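Local coordinates for protein UV damage endonuclease (Sulfolobus acidocaldarius, PDB 3TC3) that probably acts as a metal-dependent endonuclease in DNA repair, recognising different DNA lesions by flipping dinucleotides out of the helix, at residues 32-44 / 52-64. Sequence-based numbering, arbitrary orientation. Where two conformers were deposited one is given.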
loop_
_atom_site.group_PDB
_atom_site.type_symbol
_atom_site.label_atom_id
_atom_site.label_comp_id
_atom_site.label_asym_id
_atom_site.label_seq_id
_atom_site.Cartn_x
_atom_site.Cartn_y
_atom_site.Cartn_z
ATOM N N SER A 32 19.295 -3.603 -2.493
ATOM C CA SER A 32 20.734 -3.120 -2.320
ATOM C C SER A 32 21.206 -3.540 -0.955
ATOM O O SER A 32 22.353 -4.034 -0.815
ATOM C CB SER A 32 20.782 -1.609 -2.460
ATOM O OG SER A 32 20.476 -1.316 -3.794
ATOM N N LEU A 33 20.352 -3.372 0.048
ATOM C CA LEU A 33 20.721 -3.755 1.418
ATOM C C LEU A 33 20.961 -5.259 1.605
ATOM O O LEU A 33 21.753 -5.693 2.519
ATOM C CB LEU A 33 19.639 -3.175 2.391
ATOM C CG LEU A 33 19.919 -3.248 3.871
ATOM C CD1 LEU A 33 21.244 -2.502 4.133
ATOM C CD2 LEU A 33 18.779 -2.638 4.597
ATOM N N GLY A 34 20.275 -6.130 0.858
ATOM C CA GLY A 34 20.531 -7.534 0.925
ATOM C C GLY A 34 19.908 -8.280 2.140
ATOM O O GLY A 34 20.332 -9.424 2.421
ATOM N N CYS A 35 19.044 -7.552 2.888
ATOM C CA CYS A 35 18.156 -8.125 3.993
ATOM C C CYS A 35 16.744 -8.303 3.417
ATOM O O CYS A 35 15.907 -7.336 3.418
ATOM C CB CYS A 35 17.950 -7.164 5.213
ATOM S SG CYS A 35 18.144 -8.162 6.615
ATOM N N LYS A 36 16.395 -9.487 2.973
ATOM C CA LYS A 36 15.052 -9.646 2.409
ATOM C C LYS A 36 13.913 -9.627 3.450
ATOM O O LYS A 36 13.887 -10.429 4.397
ATOM C CB LYS A 36 15.072 -10.882 1.562
ATOM C CG LYS A 36 13.796 -11.286 0.970
ATOM C CD LYS A 36 14.112 -12.521 0.116
ATOM C CE LYS A 36 12.896 -13.058 -0.670
ATOM N NZ LYS A 36 12.378 -12.110 -1.642
ATOM N N ALA A 37 12.979 -8.679 3.247
ATOM C CA ALA A 37 11.919 -8.459 4.223
ATOM C C ALA A 37 10.577 -9.092 3.792
ATOM O O ALA A 37 9.561 -8.946 4.530
ATOM C CB ALA A 37 11.721 -6.927 4.525
ATOM N N ASP A 38 10.533 -9.690 2.586
ATOM C CA ASP A 38 9.277 -10.113 1.932
ATOM C C ASP A 38 9.260 -11.622 1.618
ATOM O O ASP A 38 8.622 -12.075 0.677
ATOM C CB ASP A 38 9.031 -9.322 0.690
ATOM C CG ASP A 38 10.090 -9.596 -0.419
ATOM O OD1 ASP A 38 11.167 -10.134 -0.104
ATOM O OD2 ASP A 38 9.811 -9.187 -1.568
ATOM N N LYS A 39 9.940 -12.393 2.448
ATOM C CA LYS A 39 10.067 -13.848 2.186
ATOM C C LYS A 39 8.741 -14.498 2.621
ATOM O O LYS A 39 8.107 -14.047 3.592
ATOM C CB LYS A 39 11.178 -14.488 3.042
ATOM C CG LYS A 39 12.536 -13.759 2.935
ATOM C CD LYS A 39 13.691 -14.574 3.638
ATOM C CE LYS A 39 13.513 -14.570 5.129
ATOM N NZ LYS A 39 13.335 -13.209 5.743
ATOM N N THR A 40 8.317 -15.529 1.875
ATOM C CA THR A 40 7.098 -16.234 2.312
ATOM C C THR A 40 7.404 -17.704 2.205
ATOM O O THR A 40 8.506 -18.092 1.837
ATOM C CB THR A 40 5.849 -15.887 1.518
ATOM O OG1 THR A 40 4.718 -16.415 2.238
ATOM C CG2 THR A 40 5.892 -16.346 0.036
ATOM N N ILE A 41 6.444 -18.480 2.674
ATOM C CA ILE A 41 6.620 -19.934 2.650
ATOM C C ILE A 41 5.406 -20.571 1.962
ATOM O O ILE A 41 4.283 -20.018 1.909
ATOM C CB ILE A 41 6.783 -20.434 4.091
ATOM C CG1 ILE A 41 5.483 -20.346 4.876
ATOM C CG2 ILE A 41 8.049 -19.803 4.743
ATOM C CD1 ILE A 41 5.537 -21.200 6.137
ATOM N N LYS A 42 5.654 -21.770 1.395
ATOM C CA LYS A 42 4.561 -22.527 0.734
ATOM C C LYS A 42 3.607 -23.112 1.753
ATOM O O LYS A 42 4.014 -23.461 2.873
ATOM C CB LYS A 42 5.133 -23.715 -0.107
ATOM C CG LYS A 42 6.224 -23.291 -1.153
ATOM C CD LYS A 42 6.847 -24.501 -1.887
ATOM C CE LYS A 42 7.935 -25.148 -1.036
ATOM N NZ LYS A 42 8.916 -25.977 -1.813
ATOM N N LEU A 43 2.357 -23.226 1.368
ATOM C CA LEU A 43 1.377 -23.876 2.276
ATOM C C LEU A 43 1.912 -25.210 2.819
ATOM O O LEU A 43 1.807 -25.536 4.021
ATOM C CB LEU A 43 0.023 -24.066 1.574
ATOM C CG LEU A 43 -1.044 -24.676 2.472
ATOM C CD1 LEU A 43 -1.221 -23.894 3.834
ATOM C CD2 LEU A 43 -2.360 -24.856 1.721
ATOM N N SER A 44 2.546 -25.953 1.934
ATOM C CA SER A 44 3.078 -27.268 2.276
ATOM C C SER A 44 4.172 -27.248 3.369
ATOM O O SER A 44 4.541 -28.305 3.876
ATOM C CB SER A 44 3.570 -27.923 0.971
ATOM O OG SER A 44 4.746 -27.268 0.479
ATOM N N LEU A 52 7.574 -18.678 12.580
ATOM C CA LEU A 52 8.307 -17.795 13.490
ATOM C C LEU A 52 9.690 -17.472 12.936
ATOM O O LEU A 52 10.120 -16.341 13.032
ATOM C CB LEU A 52 8.384 -18.408 14.921
ATOM C CG LEU A 52 6.970 -18.489 15.503
ATOM C CD1 LEU A 52 6.895 -19.537 16.685
ATOM C CD2 LEU A 52 6.403 -17.110 15.882
ATOM N N LYS A 53 10.349 -18.442 12.314
ATOM C CA LYS A 53 11.651 -18.234 11.749
ATOM C C LYS A 53 11.595 -17.251 10.603
ATOM O O LYS A 53 12.437 -16.377 10.559
ATOM C CB LYS A 53 12.225 -19.555 11.255
ATOM C CG LYS A 53 13.649 -19.519 10.777
ATOM C CD LYS A 53 14.103 -20.966 10.687
ATOM C CE LYS A 53 14.662 -21.198 9.283
ATOM N NZ LYS A 53 16.098 -20.794 9.197
ATOM N N VAL A 54 10.652 -17.396 9.685
ATOM C CA VAL A 54 10.658 -16.485 8.536
ATOM C C VAL A 54 10.067 -15.131 8.953
ATOM O O VAL A 54 10.549 -14.142 8.496
ATOM C CB VAL A 54 9.950 -17.130 7.341
ATOM C CG1 VAL A 54 9.828 -16.156 6.125
ATOM C CG2 VAL A 54 10.652 -18.434 6.958
ATOM N N SER A 55 9.076 -15.110 9.864
ATOM C CA SER A 55 8.612 -13.814 10.399
ATOM C C SER A 55 9.730 -13.040 11.107
ATOM O O SER A 55 9.906 -11.850 10.860
ATOM C CB SER A 55 7.416 -14.020 11.332
ATOM O OG SER A 55 6.321 -14.715 10.699
ATOM N N SER A 56 10.493 -13.722 11.992
ATOM C CA SER A 56 11.585 -13.059 12.623
ATOM C C SER A 56 12.597 -12.517 11.609
ATOM O O SER A 56 13.119 -11.427 11.826
ATOM C CB SER A 56 12.256 -13.990 13.670
ATOM O OG SER A 56 11.340 -14.179 14.719
ATOM N N SER A 57 12.946 -13.290 10.582
ATOM C CA SER A 57 13.982 -12.789 9.703
ATOM C C SER A 57 13.381 -11.636 8.900
ATOM O O SER A 57 14.077 -10.636 8.660
ATOM C CB SER A 57 14.595 -13.788 8.738
ATOM O OG SER A 57 13.657 -14.629 8.061
ATOM N N ASN A 58 12.132 -11.760 8.502
ATOM C CA ASN A 58 11.536 -10.631 7.776
ATOM C C ASN A 58 11.545 -9.357 8.600
ATOM O O ASN A 58 11.786 -8.247 8.062
ATOM C CB ASN A 58 10.083 -10.939 7.351
ATOM C CG ASN A 58 9.954 -11.874 6.127
ATOM O OD1 ASN A 58 10.868 -11.979 5.272
ATOM N ND2 ASN A 58 8.744 -12.424 5.941
ATOM N N LEU A 59 11.180 -9.489 9.869
ATOM C CA LEU A 59 11.015 -8.345 10.703
ATOM C C LEU A 59 12.397 -7.716 10.993
ATOM O O LEU A 59 12.519 -6.495 11.118
ATOM C CB LEU A 59 10.256 -8.716 11.958
ATOM C CG LEU A 59 8.754 -9.000 11.721
ATOM C CD1 LEU A 59 8.157 -9.794 12.894
ATOM C CD2 LEU A 59 8.005 -7.663 11.569
ATOM N N LEU A 60 13.416 -8.547 11.278
ATOM C CA LEU A 60 14.820 -8.048 11.392
ATOM C C LEU A 60 15.217 -7.167 10.211
ATOM O O LEU A 60 15.786 -6.052 10.360
ATOM C CB LEU A 60 15.808 -9.223 11.469
ATOM C CG LEU A 60 17.288 -8.764 11.675
ATOM C CD1 LEU A 60 17.957 -9.560 12.784
ATOM C CD2 LEU A 60 18.256 -8.626 10.414
ATOM N N CYS A 61 14.946 -7.681 9.000
ATOM C CA CYS A 61 15.266 -6.993 7.761
ATOM C C CYS A 61 14.416 -5.756 7.642
ATOM O O CYS A 61 14.933 -4.702 7.268
ATOM C CB CYS A 61 15.010 -7.934 6.645
ATOM S SG CYS A 61 16.379 -9.183 6.487
ATOM N N LEU A 62 13.120 -5.858 7.994
ATOM C CA LEU A 62 12.289 -4.601 8.010
ATOM C C LEU A 62 12.881 -3.526 8.902
ATOM O O LEU A 62 12.929 -2.385 8.478
ATOM C CB LEU A 62 10.829 -4.948 8.435
ATOM C CG LEU A 62 9.870 -3.719 8.491
ATOM C CD1 LEU A 62 9.709 -2.907 7.152
ATOM C CD2 LEU A 62 8.498 -4.201 8.977
ATOM N N LYS A 63 13.376 -3.883 10.119
ATOM C CA LYS A 63 13.964 -2.873 10.975
ATOM C C LYS A 63 15.188 -2.299 10.297
ATOM O O LYS A 63 15.346 -1.096 10.279
ATOM C CB LYS A 63 14.388 -3.497 12.322
ATOM C CG LYS A 63 14.985 -2.500 13.286
ATOM C CD LYS A 63 14.022 -1.447 13.851
ATOM C CE LYS A 63 14.756 -0.341 14.694
ATOM N NZ LYS A 63 15.401 -0.867 15.985
ATOM N N ASN A 64 15.999 -3.156 9.700
ATOM C CA ASN A 64 17.201 -2.670 9.001
ATOM C C ASN A 64 16.857 -1.738 7.824
ATOM O O ASN A 64 17.501 -0.709 7.637
ATOM C CB ASN A 64 18.043 -3.825 8.549
ATOM C CG ASN A 64 18.743 -4.504 9.716
ATOM O OD1 ASN A 64 18.868 -3.927 10.819
ATOM N ND2 ASN A 64 19.136 -5.744 9.509
#
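K39 and N58 each start with CG beside the backbone N, anti to the carbonyl carbon (chi1 -52° and -77°); K39 then bends at chi3 and chi4, curling its ammonium back over the amide of N58. That amide pairs with both backbone polar groups of K39. Its ND2 gives a nearly straight bond to K39 O (2.9 Å), which lies in the amide plane, while K39 N donates to N58 OD1 (3.0 Å). The curled K39 NZ reaches the same N58 OD1 from the opposite face, well above its plane, at 2.8 Å. K39 NZ also donates to S57 OG at 2.7 Å and to K36 O in its own loop, so three oxygens surround the ammonium. The second hydrogen of N58 ND2 serves T83 O, which fixes the amide's rotation.

Toward the end of the loop, I41 CG2 lies 3.7 Å from V54 CG2. On the other flank, the C35–C61 disulfide (SG to SG 2.0 Å, chi3 -62°) ties the loop covalently to helix 48-71, with L60 CD2 against C35 SG and the methyl of A37 packed near C61 CB.

All this pins the connection between the first strand and first long helix of the TIM barrel, away from the manganese. With OD1 accepting two N-H groups, one of them charged, the amide of N58 is probably polarised, and the lysine's ammonium is probably stabilised by the dipoles of a hydroxyl, an amide and a backbone carbonyl.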